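Local coordinates for protein single-stranded-DNA-specific exonuclease RecJ (PDB 2ZXR) that degrades single-stranded DNA in the 5' to 3' direction as a divalent-cation-dependent exonuclease acting in DNA repair, with no detectable activity on single-stranded RNA, at residues Gln311-Ala316 / Pro341-Ile346; Leu318-Pro323 / Leu334-Gly339; Pro358-Ala363 / Gly367-Leu372; Ala380-Glu385 / Leu389-His394; Ala398-Asp403 / Pro408-Arg413. All blocks are in the same frame, centred on the assembly; numbering follows the deposited sequence.

Contact 1: Gln311-Ala316 / Pro341-Ile346; sequences QTLEEA and PGVMGI
Val343 overlaps two neighbouring residues of helix 293-321, its CG1 methyl lying 3.8 Å from Leu313 CB and its CG2 methyl 4.0 Å from Glu314 CA. This is a helix-helix crossing in which the C-terminal part of helix 293-321 packs on the N-terminal part of helix 341-355, beside the sheet of the DHHA1 domain. The two short segments approach to 9.0 Å between axes and cross at -63°. The Leu313 and Val343 side chains meet at about a right angle. One turn further along, Ile346 turns its CG2 branch to the carboxylate of Glu314, 3.4 Å from OE1, and again the side chains cross nearly perpendicularly. With CG anti to the backbone N (chi1 174°) and the chain extended beyond it, Glu314 brings its buried charge into the groove between the helices. There OE2 forms a salt bridge with Arg350, a turn on from Ile346, while OE1 pairs with Arg310 of its own helix, so the two arginines probably keep the carboxylate ionised. OE1 also accepts from a water that bridges the helices, standing 3.1 Å from Glu314 OE1 and donating its other proton to Val343 O at 2.9 Å.

Contact 2: Leu318-Pro323 / Leu334-Gly339; sequences LRKLLP and LLDPEG
Lys320 leaves the C-terminal part of helix 293-321 with CB directed toward the 334-339 segment and CG anti to the backbone N (chi1 173°). Its CD passes 4.1 Å from Asp336 OD1, and a bend at chi3 (-55°) then delivers NZ to the same oxygen, 3.3 Å from Asp336 OD1, in a salt bridge whose hydrogen bond is weak. A water accepts from Lys320 NZ at 2.7 Å and donates weakly to Asp336 OD1, a second, mediated link between the charges. The segments belong to a helix-loop-strand connection: helix 293-321 runs out, and the chain returns as the edge strand 332-335 of the DHHA1-domain sheet. Asp336 follows that strand and opens a type I turn closed by Gly339 N to Asp336 O, 2.8 Å. Beside the salt bridge, Leu321 CD1 touches Asp336 CB at 4.1 Å. The Leu321 and Leu334 side chains run past each other in opposite directions, with Leu334 CD1 4.1 Å from Leu321 CG and 3.8 Å from Leu321 O; Leu321 also packs on Ile351 of helix 341-355.

Contact 3: Pro358-Ala363 / Gly367-Leu372; sequences PVFLVA and GTVRSL
Pro358 meets the far end of the partner segment, its CB 3.6 Å from Ser371 OG, itself hydrogen-bonded to Ile375 O, and its CD 4.1 Å from Leu372 CD2. Val359 and Arg370 form a hydrogen-bonded pair: Val359 N reaches Arg370 O at 2.7 Å, almost straight at 176°, and Arg370 N returns to Val359 O. The Arg370 side chain folds back, NH1 donating to Val369 O at 2.8 Å from above the carbonyl plane. Phe360 forms a non-hydrogen-bonded pair with Val369, whose CG1, anti to the backbone N (chi1 -176°), stands over one ring face, a CH-pi contact 4.0 Å from the centroid, while Val369 CG2 comes 3.5 Å from Phe360 CD2. This is the antiparallel beta hairpin 359-370 in the DHHA1-domain sheet. Leu361 repeats the paired bonds with Thr368, and Leu361 CB touches Thr368 CG2 at 3.6 Å on the face shared with Val359 and Arg370, which helix 341-355 covers. Val362 stands across from Gly367, CA atoms 4.3 Å apart.

Contact 4: Ala380-Glu385 / Leu389-His394; sequences ALRSAE and LRYGGH
Tyr391 reaches from edge strand 390-393 to helix 377-383, and its ring and hydroxyl are held by three residues of the helix and the turn beyond it. This is helix-on-sheet packing in the DHHA1 domain: the helix lies across one face of the mixed sheet, whose border strand is 390-393. Leu381 runs alongside the tyrosine in the reverse direction, Leu381 CB 3.5 Å from Tyr391 CD2 and Leu381 CD1 3.9 Å from Tyr391 CB, while Leu381 O lies over one ring face. At the phenol end, the Arg382 chain bends at chi3 (-53°) to bring NE to the hydroxyl, and Arg382 NE donates to Tyr391 OH at 3.0 Å in a perfectly straight bond, with the oxygen in the guanidinium plane; that plane stands 60° from the ring. The hydroxyl in turn donates weakly to Glu385 OE1 at 3.3 Å, so it acts as acceptor and donor at once. Glu385 CB adds an apolar touch, 3.8 Å from Tyr391 CE1. Further out, Glu379 forms a salt bridge with Arg382 NH1, which probably steadies the guanidinium that grips the phenol. Leu381 is packed in turn by Phe360. Backbone bonds between Gly392 and Gly399 join the tyrosine's strand to its neighbour. Within the helical segment itself, Ser383 OG donates to Ala380 O at 2.7 Å.

Contact 5: Ala398-Asp403 / Pro408-Arg413; sequences AGFAMD and PAFKAR
Two different first torsions aim a pair of phenylalanines at each other: Phe400 has CG between its backbone N and carbonyl carbon (chi1 60°), whereas Phe410 has CG anti to the backbone N (chi1 174°). Extending from strand and helix in opposite directions, the rings meet at their outer carbons, Phe400 CZ lying 3.5 Å from Phe410 CZ and 3.8 Å from Phe410 CE2. Phe400 CE1 sits over one face of the Phe410 ring; the planes are inclined at 36° and the centroids are 5.0 Å apart, an oblique aromatic pair. Met402, two residues on, reaches the root of the same side chain. Its extended chain carries SD to 3.7 Å from Phe410 CB and 4.4 Å from the Phe410 ring centroid, an oblique Met-aromatic contact, and a final bend turns CE toward the same residue. Phe410 is thus touched by Phe400 at its outer ring carbons and by Met402 at its base, all three side chains being buried. The contact joins strand 397-401 of the DHHA1-domain sheet to helix 407-419, with Leu381 of helix 377-383 packing on both phenylalanines, Tyr391 of strand 390-393 and Val369 of strand 366-370 touching Phe400, and Leu388 meeting Phe400 and Met402.

The five contacts follow one another along the chain, except that contact 2 falls within the stretch of chain spanned by contact 1. Contacts 1 and 2, with centres 10 Å apart, share helix 293-321. Contacts 2 to 5 all reach one mixed sheet, ordered 332-335, 359-363, 366-370, 397-401, 390-393. Helix 341-355 lies on one face; helices 377-383 and 407-419 pack on the other, giving an alpha/beta/alpha sandwich. Contact 3 is central: it touches each of the others, and its centre is 9 Å from that of contact 5. Contacts 1 and 3 come nearest to the metal site, Ile346 and Arg370 each about 10 Å, side chain to side chain, from manganese ligand Asp82.

Contact 1: Gln311-Ala316 / Pro341-Ile346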
# COMPACT_ATOMS: atom_id res chain seq x y z
N GLN A 311 -21.71 -3.62 -10.56
CA GLN A 311 -21.59 -4.48 -9.40
C GLN A 311 -22.36 -5.77 -9.56
O GLN A 311 -21.85 -6.83 -9.21
CB GLN A 311 -22.08 -3.76 -8.14
CG GLN A 311 -21.04 -2.80 -7.59
CD GLN A 311 -21.62 -1.80 -6.61
OE1 GLN A 311 -20.91 -1.26 -5.76
NE2 GLN A 311 -22.92 -1.52 -6.73
N THR A 312 -23.57 -5.67 -10.09
CA THR A 312 -24.42 -6.82 -10.31
C THR A 312 -23.81 -7.79 -11.29
O THR A 312 -23.71 -8.97 -11.00
CB THR A 312 -25.81 -6.38 -10.82
OG1 THR A 312 -26.37 -5.44 -9.89
CG2 THR A 312 -26.74 -7.61 -10.94
N LEU A 313 -23.39 -7.30 -12.45
CA LEU A 313 -22.75 -8.15 -13.45
C LEU A 313 -21.47 -8.79 -12.90
O LEU A 313 -21.24 -10.00 -13.08
CB LEU A 313 -22.39 -7.34 -14.70
CG LEU A 313 -23.56 -6.80 -15.52
CD1 LEU A 313 -23.07 -5.74 -16.53
CD2 LEU A 313 -24.23 -7.99 -16.26
N GLU A 314 -20.65 -7.99 -12.23
CA GLU A 314 -19.40 -8.46 -11.67
C GLU A 314 -19.64 -9.60 -10.67
O GLU A 314 -18.95 -10.62 -10.69
CB GLU A 314 -18.69 -7.33 -10.97
CG GLU A 314 -17.45 -7.72 -10.23
CD GLU A 314 -16.88 -6.58 -9.40
OE1 GLU A 314 -16.87 -5.42 -9.90
OE2 GLU A 314 -16.44 -6.85 -8.25
N GLU A 315 -20.61 -9.40 -9.79
CA GLU A 315 -20.92 -10.41 -8.81
C GLU A 315 -21.44 -11.68 -9.49
O GLU A 315 -21.04 -12.77 -9.12
CB GLU A 315 -21.92 -9.88 -7.79
CG GLU A 315 -21.74 -10.54 -6.43
CD GLU A 315 -20.37 -10.20 -5.78
OE1 GLU A 315 -19.88 -11.04 -4.99
OE2 GLU A 315 -19.79 -9.11 -6.03
N ALA A 316 -22.30 -11.56 -10.50
CA ALA A 316 -22.77 -12.76 -11.20
C ALA A 316 -21.60 -13.46 -11.93
O ALA A 316 -21.54 -14.69 -11.95
CB ALA A 316 -23.90 -12.42 -12.20
N PRO A 341 -17.42 -7.80 -21.30
CA PRO A 341 -16.00 -7.41 -21.26
C PRO A 341 -15.70 -6.26 -20.32
O PRO A 341 -14.57 -6.10 -19.86
CB PRO A 341 -15.68 -7.10 -22.72
CG PRO A 341 -16.58 -8.11 -23.44
CD PRO A 341 -17.88 -7.87 -22.70
N GLY A 342 -16.72 -5.48 -20.01
CA GLY A 342 -16.57 -4.35 -19.12
C GLY A 342 -16.39 -4.70 -17.65
O GLY A 342 -15.94 -3.86 -16.85
N VAL A 343 -16.71 -5.93 -17.27
CA VAL A 343 -16.54 -6.29 -15.87
C VAL A 343 -15.49 -7.35 -15.59
O VAL A 343 -15.13 -7.54 -14.42
CB VAL A 343 -17.88 -6.74 -15.20
CG1 VAL A 343 -19.01 -5.83 -15.67
CG2 VAL A 343 -18.17 -8.20 -15.48
N MET A 344 -14.99 -8.02 -16.64
CA MET A 344 -14.02 -9.10 -16.41
C MET A 344 -12.70 -8.68 -15.77
O MET A 344 -12.09 -9.45 -15.05
CB MET A 344 -13.76 -9.91 -17.72
CG MET A 344 -13.28 -9.13 -18.94
SD MET A 344 -13.12 -10.08 -20.57
CE MET A 344 -13.21 -11.75 -20.05
N GLY A 345 -12.26 -7.44 -16.01
CA GLY A 345 -11.00 -7.01 -15.42
C GLY A 345 -11.03 -7.11 -13.90
O GLY A 345 -10.10 -7.67 -13.29
N ILE A 346 -12.07 -6.55 -13.28
CA ILE A 346 -12.18 -6.62 -11.82
C ILE A 346 -12.44 -8.07 -11.34
O ILE A 346 -11.92 -8.47 -10.30
CB ILE A 346 -13.28 -5.67 -11.27
CG1 ILE A 346 -12.83 -4.20 -11.44
CG2 ILE A 346 -13.53 -5.97 -9.75
CD1 ILE A 346 -13.86 -3.17 -11.02
O HOH W 1 -16.11 -5.32 -12.86

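Contact 2: Leu318-Pro323 / Leu334-Gly339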
# COMPACT_ATOMS: atom_id res chain seq x y z
N LEU A 318 -18.28 -13.42 -11.18
CA LEU A 318 -17.41 -14.00 -10.16
C LEU A 318 -18.11 -15.23 -9.54
O LEU A 318 -17.49 -16.27 -9.34
CB LEU A 318 -17.09 -12.95 -9.10
CG LEU A 318 -16.07 -13.16 -7.98
CD1 LEU A 318 -16.78 -13.84 -6.84
CD2 LEU A 318 -14.86 -13.96 -8.43
N ARG A 319 -19.41 -15.12 -9.28
CA ARG A 319 -20.12 -16.25 -8.71
C ARG A 319 -20.00 -17.46 -9.64
O ARG A 319 -19.76 -18.58 -9.19
CB ARG A 319 -21.58 -15.90 -8.48
CG ARG A 319 -22.35 -17.02 -7.81
CD ARG A 319 -23.79 -16.64 -7.49
NE ARG A 319 -24.48 -17.76 -6.84
CZ ARG A 319 -24.38 -18.08 -5.55
NH1 ARG A 319 -23.61 -17.38 -4.73
NH2 ARG A 319 -25.05 -19.13 -5.10
N LYS A 320 -20.15 -17.24 -10.94
CA LYS A 320 -20.02 -18.34 -11.90
C LYS A 320 -18.59 -18.83 -12.13
O LYS A 320 -18.35 -20.02 -12.33
CB LYS A 320 -20.56 -17.93 -13.27
CG LYS A 320 -20.29 -19.00 -14.33
CD LYS A 320 -20.60 -18.49 -15.71
CE LYS A 320 -22.01 -17.95 -15.80
NZ LYS A 320 -22.24 -17.33 -17.14
N LEU A 321 -17.64 -17.91 -12.13
CA LEU A 321 -16.26 -18.26 -12.41
C LEU A 321 -15.39 -18.72 -11.25
O LEU A 321 -14.65 -19.67 -11.39
CB LEU A 321 -15.57 -17.10 -13.15
CG LEU A 321 -15.57 -17.09 -14.68
CD1 LEU A 321 -16.81 -17.79 -15.27
CD2 LEU A 321 -15.47 -15.65 -15.17
N LEU A 322 -15.48 -18.05 -10.11
CA LEU A 322 -14.65 -18.40 -8.96
C LEU A 322 -14.68 -19.88 -8.59
O LEU A 322 -13.67 -20.43 -8.16
CB LEU A 322 -15.06 -17.56 -7.75
CG LEU A 322 -14.23 -17.80 -6.48
CD1 LEU A 322 -12.76 -17.45 -6.73
CD2 LEU A 322 -14.80 -16.96 -5.32
N PRO A 323 -15.84 -20.53 -8.69
CA PRO A 323 -15.87 -21.95 -8.33
C PRO A 323 -15.01 -22.82 -9.27
O PRO A 323 -14.70 -23.98 -8.94
CB PRO A 323 -17.34 -22.31 -8.45
CG PRO A 323 -18.05 -21.00 -8.19
CD PRO A 323 -17.20 -20.01 -8.92
N LEU A 334 -10.12 -19.08 -17.76
CA LEU A 334 -11.53 -19.37 -17.90
C LEU A 334 -12.16 -18.63 -19.05
O LEU A 334 -11.73 -17.55 -19.44
CB LEU A 334 -12.23 -19.03 -16.58
CG LEU A 334 -11.50 -19.64 -15.38
CD1 LEU A 334 -12.01 -19.02 -14.06
CD2 LEU A 334 -11.71 -21.15 -15.38
N LEU A 335 -13.20 -19.26 -19.59
CA LEU A 335 -13.95 -18.77 -20.72
C LEU A 335 -15.38 -18.56 -20.27
O LEU A 335 -15.96 -19.43 -19.64
CB LEU A 335 -13.93 -19.81 -21.85
CG LEU A 335 -14.83 -19.55 -23.06
CD1 LEU A 335 -14.32 -18.32 -23.83
CD2 LEU A 335 -14.82 -20.79 -23.99
N ASP A 336 -15.94 -17.40 -20.60
CA ASP A 336 -17.33 -17.11 -20.28
C ASP A 336 -17.86 -16.41 -21.52
O ASP A 336 -17.89 -15.18 -21.61
CB ASP A 336 -17.42 -16.22 -19.04
CG ASP A 336 -18.85 -15.92 -18.65
OD1 ASP A 336 -19.76 -16.57 -19.20
OD2 ASP A 336 -19.06 -15.03 -17.80
N PRO A 337 -18.29 -17.22 -22.51
CA PRO A 337 -18.83 -16.80 -23.81
C PRO A 337 -19.63 -15.51 -23.84
O PRO A 337 -19.35 -14.64 -24.66
CB PRO A 337 -19.66 -18.00 -24.24
CG PRO A 337 -18.89 -19.15 -23.66
CD PRO A 337 -18.64 -18.63 -22.26
N GLU A 338 -20.62 -15.40 -22.97
CA GLU A 338 -21.47 -14.22 -22.96
C GLU A 338 -21.15 -13.20 -21.87
O GLU A 338 -21.95 -12.31 -21.61
CB GLU A 338 -22.93 -14.63 -22.85
CG GLU A 338 -23.47 -15.37 -24.07
CD GLU A 338 -23.28 -14.61 -25.37
OE1 GLU A 338 -23.77 -13.45 -25.48
OE2 GLU A 338 -22.64 -15.17 -26.29
N GLY A 339 -19.99 -13.34 -21.23
CA GLY A 339 -19.61 -12.41 -20.18
C GLY A 339 -19.46 -11.00 -20.72
O GLY A 339 -19.20 -10.83 -21.91
O HOH W 2 -22.56 -14.98 -18.43

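Contact 3: Pro358-Ala363 / Gly367-Leu372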
# COMPACT_ATOMS: atom_id res chain seq x y z
N PRO A 358 -1.97 -16.22 -11.53
CA PRO A 358 -2.23 -15.35 -12.67
C PRO A 358 -3.63 -15.73 -13.17
O PRO A 358 -4.02 -16.91 -13.08
CB PRO A 358 -1.14 -15.75 -13.66
CG PRO A 358 -0.05 -16.31 -12.80
CD PRO A 358 -0.80 -17.08 -11.75
N VAL A 359 -4.41 -14.77 -13.66
CA VAL A 359 -5.74 -15.10 -14.14
C VAL A 359 -5.93 -14.53 -15.53
O VAL A 359 -5.57 -13.38 -15.81
CB VAL A 359 -6.85 -14.58 -13.18
CG1 VAL A 359 -8.26 -14.85 -13.75
CG2 VAL A 359 -6.71 -15.29 -11.83
N PHE A 360 -6.47 -15.38 -16.40
CA PHE A 360 -6.76 -15.07 -17.79
C PHE A 360 -8.25 -15.38 -17.98
O PHE A 360 -8.69 -16.50 -17.73
CB PHE A 360 -5.97 -15.99 -18.74
CG PHE A 360 -4.48 -15.91 -18.57
CD1 PHE A 360 -3.86 -16.40 -17.42
CD2 PHE A 360 -3.70 -15.33 -19.55
CE1 PHE A 360 -2.48 -16.30 -17.24
CE2 PHE A 360 -2.33 -15.21 -19.39
CZ PHE A 360 -1.71 -15.70 -18.23
N LEU A 361 -9.00 -14.39 -18.45
CA LEU A 361 -10.43 -14.55 -18.69
C LEU A 361 -10.72 -14.12 -20.12
O LEU A 361 -10.12 -13.14 -20.63
CB LEU A 361 -11.24 -13.64 -17.75
CG LEU A 361 -11.76 -14.18 -16.42
CD1 LEU A 361 -10.84 -15.24 -15.84
CD2 LEU A 361 -12.00 -13.00 -15.47
N VAL A 362 -11.62 -14.85 -20.77
CA VAL A 362 -12.02 -14.57 -22.14
C VAL A 362 -13.53 -14.48 -22.14
O VAL A 362 -14.19 -15.32 -21.54
CB VAL A 362 -11.62 -15.71 -23.09
CG1 VAL A 362 -12.15 -15.42 -24.50
CG2 VAL A 362 -10.12 -15.87 -23.11
N ALA A 363 -14.08 -13.46 -22.78
CA ALA A 363 -15.54 -13.31 -22.85
C ALA A 363 -15.81 -12.60 -24.14
O ALA A 363 -15.23 -11.55 -24.40
CB ALA A 363 -16.08 -12.49 -21.69
N GLY A 367 -10.09 -10.64 -24.23
CA GLY A 367 -9.41 -11.28 -23.13
C GLY A 367 -8.75 -10.32 -22.16
O GLY A 367 -8.26 -9.26 -22.55
N THR A 368 -8.72 -10.71 -20.89
CA THR A 368 -8.10 -9.87 -19.89
C THR A 368 -7.19 -10.73 -19.07
O THR A 368 -7.47 -11.91 -18.86
CB THR A 368 -9.14 -9.24 -18.95
OG1 THR A 368 -8.47 -8.31 -18.09
CG2 THR A 368 -9.78 -10.32 -18.05
N VAL A 369 -6.10 -10.15 -18.59
CA VAL A 369 -5.14 -10.86 -17.75
C VAL A 369 -4.76 -10.01 -16.53
O VAL A 369 -4.58 -8.81 -16.65
CB VAL A 369 -3.79 -11.11 -18.48
CG1 VAL A 369 -2.89 -11.95 -17.58
CG2 VAL A 369 -4.01 -11.83 -19.84
N ARG A 370 -4.67 -10.65 -15.37
CA ARG A 370 -4.20 -10.02 -14.15
C ARG A 370 -3.18 -11.03 -13.69
O ARG A 370 -3.45 -12.23 -13.65
CB ARG A 370 -5.30 -9.85 -13.08
CG ARG A 370 -6.35 -8.76 -13.43
CD ARG A 370 -5.72 -7.36 -13.57
NE ARG A 370 -6.69 -6.35 -14.02
CZ ARG A 370 -7.07 -6.16 -15.28
NH1 ARG A 370 -6.56 -6.90 -16.28
NH2 ARG A 370 -7.98 -5.24 -15.56
N SER A 371 -1.99 -10.55 -13.35
CA SER A 371 -0.95 -11.45 -12.90
C SER A 371 -0.20 -10.85 -11.72
O SER A 371 -0.47 -9.72 -11.30
CB SER A 371 0.03 -11.74 -14.05
OG SER A 371 0.91 -12.81 -13.71
N LEU A 372 0.77 -11.61 -11.21
CA LEU A 372 1.56 -11.18 -10.07
C LEU A 372 2.84 -11.98 -10.04
O LEU A 372 3.11 -12.78 -10.92
CB LEU A 372 0.83 -11.50 -8.76
CG LEU A 372 0.82 -12.98 -8.33
CD1 LEU A 372 0.21 -13.10 -6.92
CD2 LEU A 372 0.01 -13.85 -9.31

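Contact 4: Ala380-Glu385 / Leu389-His394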
# COMPACT_ATOMS: atom_id res chain seq x y z
N ALA A 380 3.31 -13.67 -20.86
CA ALA A 380 2.55 -14.92 -20.92
C ALA A 380 1.74 -14.93 -22.22
O ALA A 380 1.62 -15.96 -22.90
CB ALA A 380 1.63 -15.03 -19.72
N LEU A 381 1.20 -13.77 -22.59
CA LEU A 381 0.44 -13.65 -23.82
C LEU A 381 1.42 -13.79 -24.98
O LEU A 381 1.09 -14.40 -26.01
CB LEU A 381 -0.27 -12.29 -23.91
CG LEU A 381 -1.38 -12.02 -22.88
CD1 LEU A 381 -2.11 -10.70 -23.24
CD2 LEU A 381 -2.37 -13.20 -22.85
N ARG A 382 2.61 -13.22 -24.83
CA ARG A 382 3.61 -13.32 -25.89
C ARG A 382 3.91 -14.78 -26.17
O ARG A 382 4.01 -15.17 -27.32
CB ARG A 382 4.89 -12.59 -25.49
CG ARG A 382 6.01 -12.65 -26.52
CD ARG A 382 6.86 -11.41 -26.41
NE ARG A 382 5.98 -10.23 -26.48
CZ ARG A 382 6.24 -9.06 -25.91
NH1 ARG A 382 7.37 -8.88 -25.23
NH2 ARG A 382 5.36 -8.05 -26.01
N SER A 383 4.02 -15.60 -25.14
CA SER A 383 4.31 -17.02 -25.34
C SER A 383 3.24 -17.71 -26.17
O SER A 383 3.50 -18.75 -26.76
CB SER A 383 4.47 -17.75 -23.99
OG SER A 383 3.22 -18.07 -23.38
N ALA A 384 2.04 -17.15 -26.22
CA ALA A 384 0.95 -17.74 -27.00
C ALA A 384 0.46 -16.79 -28.10
O ALA A 384 -0.66 -16.93 -28.59
CB ALA A 384 -0.21 -18.07 -26.07
N GLU A 385 1.31 -15.84 -28.52
CA GLU A 385 0.90 -14.83 -29.48
C GLU A 385 0.39 -15.23 -30.86
O GLU A 385 -0.43 -14.52 -31.46
CB GLU A 385 2.01 -13.78 -29.64
CG GLU A 385 3.22 -14.25 -30.42
CD GLU A 385 4.33 -13.21 -30.42
OE1 GLU A 385 4.07 -12.05 -30.82
OE2 GLU A 385 5.46 -13.56 -30.02
N LEU A 389 -5.45 -12.32 -31.93
CA LEU A 389 -5.73 -11.34 -32.97
C LEU A 389 -4.94 -10.08 -32.66
O LEU A 389 -4.57 -9.31 -33.55
CB LEU A 389 -7.23 -11.04 -33.01
CG LEU A 389 -8.06 -12.25 -33.41
CD1 LEU A 389 -9.55 -11.94 -33.31
CD2 LEU A 389 -7.66 -12.66 -34.86
N ARG A 390 -4.68 -9.86 -31.37
CA ARG A 390 -3.92 -8.70 -30.93
C ARG A 390 -3.84 -8.78 -29.42
O ARG A 390 -4.67 -9.43 -28.78
CB ARG A 390 -4.61 -7.41 -31.33
CG ARG A 390 -6.08 -7.41 -31.01
CD ARG A 390 -6.55 -6.04 -30.62
NE ARG A 390 -7.14 -6.04 -29.28
CZ ARG A 390 -8.42 -5.76 -29.03
NH1 ARG A 390 -9.25 -5.46 -30.03
NH2 ARG A 390 -8.88 -5.77 -27.78
N TYR A 391 -2.84 -8.12 -28.85
CA TYR A 391 -2.66 -8.11 -27.40
C TYR A 391 -1.69 -7.01 -26.99
O TYR A 391 -0.93 -6.49 -27.83
CB TYR A 391 -2.12 -9.46 -26.93
CG TYR A 391 -0.65 -9.70 -27.23
CD1 TYR A 391 -0.21 -9.95 -28.54
CD2 TYR A 391 0.30 -9.71 -26.21
CE1 TYR A 391 1.13 -10.22 -28.81
CE2 TYR A 391 1.65 -9.98 -26.46
CZ TYR A 391 2.06 -10.24 -27.76
OH TYR A 391 3.39 -10.53 -28.01
N GLY A 392 -1.71 -6.68 -25.71
CA GLY A 392 -0.82 -5.67 -25.19
C GLY A 392 -0.94 -5.61 -23.68
O GLY A 392 -1.85 -6.20 -23.10
N GLY A 393 -0.01 -4.90 -23.03
CA GLY A 393 -0.07 -4.79 -21.59
C GLY A 393 1.30 -4.78 -20.94
O GLY A 393 2.32 -4.57 -21.60
N HIS A 394 1.31 -5.03 -19.63
CA HIS A 394 2.53 -5.02 -18.85
C HIS A 394 2.57 -6.24 -17.94
O HIS A 394 1.79 -7.18 -18.09
CB HIS A 394 2.63 -3.73 -18.02
CG HIS A 394 1.42 -3.44 -17.18
ND1 HIS A 394 0.30 -2.79 -17.67
CD2 HIS A 394 1.14 -3.75 -15.89
CE1 HIS A 394 -0.61 -2.71 -16.72
NE2 HIS A 394 -0.13 -3.28 -15.63

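Contact 5: Ala398-Asp403 / Pro408-Arg413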
# COMPACT_ATOMS: atom_id res chain seq x y z
N ALA A 398 -2.90 -7.19 -18.61
CA ALA A 398 -2.76 -7.20 -20.07
C ALA A 398 -4.11 -7.46 -20.70
O ALA A 398 -5.03 -7.90 -20.03
CB ALA A 398 -1.74 -8.28 -20.50
N GLY A 399 -4.23 -7.17 -21.98
CA GLY A 399 -5.50 -7.39 -22.65
C GLY A 399 -5.25 -8.00 -24.02
O GLY A 399 -4.14 -7.89 -24.56
N PHE A 400 -6.26 -8.66 -24.58
CA PHE A 400 -6.11 -9.26 -25.89
C PHE A 400 -7.45 -9.54 -26.52
O PHE A 400 -8.48 -9.28 -25.92
CB PHE A 400 -5.26 -10.56 -25.81
CG PHE A 400 -5.84 -11.65 -24.92
CD1 PHE A 400 -6.54 -12.73 -25.47
CD2 PHE A 400 -5.65 -11.63 -23.53
CE1 PHE A 400 -7.04 -13.78 -24.65
CE2 PHE A 400 -6.15 -12.65 -22.72
CZ PHE A 400 -6.85 -13.74 -23.28
N ALA A 401 -7.42 -10.00 -27.76
CA ALA A 401 -8.62 -10.38 -28.47
C ALA A 401 -8.21 -11.73 -29.06
O ALA A 401 -7.02 -11.96 -29.33
CB ALA A 401 -8.96 -9.36 -29.57
N MET A 402 -9.18 -12.61 -29.27
CA MET A 402 -8.89 -13.94 -29.77
C MET A 402 -10.16 -14.70 -30.12
O MET A 402 -11.21 -14.53 -29.49
CB MET A 402 -8.12 -14.71 -28.70
CG MET A 402 -7.98 -16.20 -28.94
SD MET A 402 -7.19 -17.09 -27.55
CE MET A 402 -8.62 -17.52 -26.56
N ASP A 403 -10.07 -15.57 -31.12
CA ASP A 403 -11.21 -16.36 -31.52
C ASP A 403 -11.39 -17.37 -30.39
O ASP A 403 -10.47 -18.12 -30.06
CB ASP A 403 -10.91 -17.07 -32.84
CG ASP A 403 -12.13 -17.76 -33.41
OD1 ASP A 403 -12.67 -18.65 -32.73
OD2 ASP A 403 -12.54 -17.41 -34.53
N PRO A 408 -9.01 -23.66 -25.86
CA PRO A 408 -8.26 -24.77 -25.25
C PRO A 408 -6.75 -24.71 -25.54
O PRO A 408 -5.93 -24.99 -24.66
CB PRO A 408 -8.91 -26.02 -25.84
CG PRO A 408 -10.39 -25.57 -26.02
CD PRO A 408 -10.20 -24.15 -26.59
N ALA A 409 -6.39 -24.31 -26.75
CA ALA A 409 -4.98 -24.24 -27.13
C ALA A 409 -4.29 -23.12 -26.36
O ALA A 409 -3.13 -23.25 -25.93
CB ALA A 409 -4.87 -24.00 -28.64
N PHE A 410 -5.01 -22.01 -26.21
CA PHE A 410 -4.50 -20.85 -25.50
C PHE A 410 -4.25 -21.24 -24.05
O PHE A 410 -3.22 -20.90 -23.47
CB PHE A 410 -5.53 -19.72 -25.54
CG PHE A 410 -5.17 -18.53 -24.69
CD1 PHE A 410 -4.16 -17.64 -25.10
CD2 PHE A 410 -5.82 -18.30 -23.48
CE1 PHE A 410 -3.82 -16.54 -24.30
CE2 PHE A 410 -5.49 -17.20 -22.68
CZ PHE A 410 -4.50 -16.33 -23.09
N LYS A 411 -5.20 -21.96 -23.47
CA LYS A 411 -5.09 -22.40 -22.09
C LYS A 411 -3.86 -23.27 -21.80
O LYS A 411 -3.12 -22.99 -20.85
CB LYS A 411 -6.35 -23.16 -21.67
CG LYS A 411 -6.35 -23.74 -20.26
CD LYS A 411 -7.73 -24.32 -19.97
CE LYS A 411 -7.98 -24.58 -18.50
NZ LYS A 411 -7.46 -25.89 -17.99
N ALA A 412 -3.64 -24.31 -22.60
CA ALA A 412 -2.50 -25.20 -22.36
C ALA A 412 -1.21 -24.41 -22.44
O ALA A 412 -0.29 -24.60 -21.64
CB ALA A 412 -2.48 -26.35 -23.38
N ARG A 413 -1.16 -23.52 -23.42
CA ARG A 413 -0.00 -22.69 -23.64
C ARG A 413 0.31 -21.79 -22.43
O ARG A 413 1.44 -21.80 -21.91
CB ARG A 413 -0.25 -21.80 -24.86
CG ARG A 413 0.97 -21.10 -25.35
CD ARG A 413 1.84 -22.11 -26.09
NE ARG A 413 1.22 -22.47 -27.36
CZ ARG A 413 1.30 -21.73 -28.46
NH1 ARG A 413 1.98 -20.59 -28.46
NH2 ARG A 413 0.68 -22.12 -29.57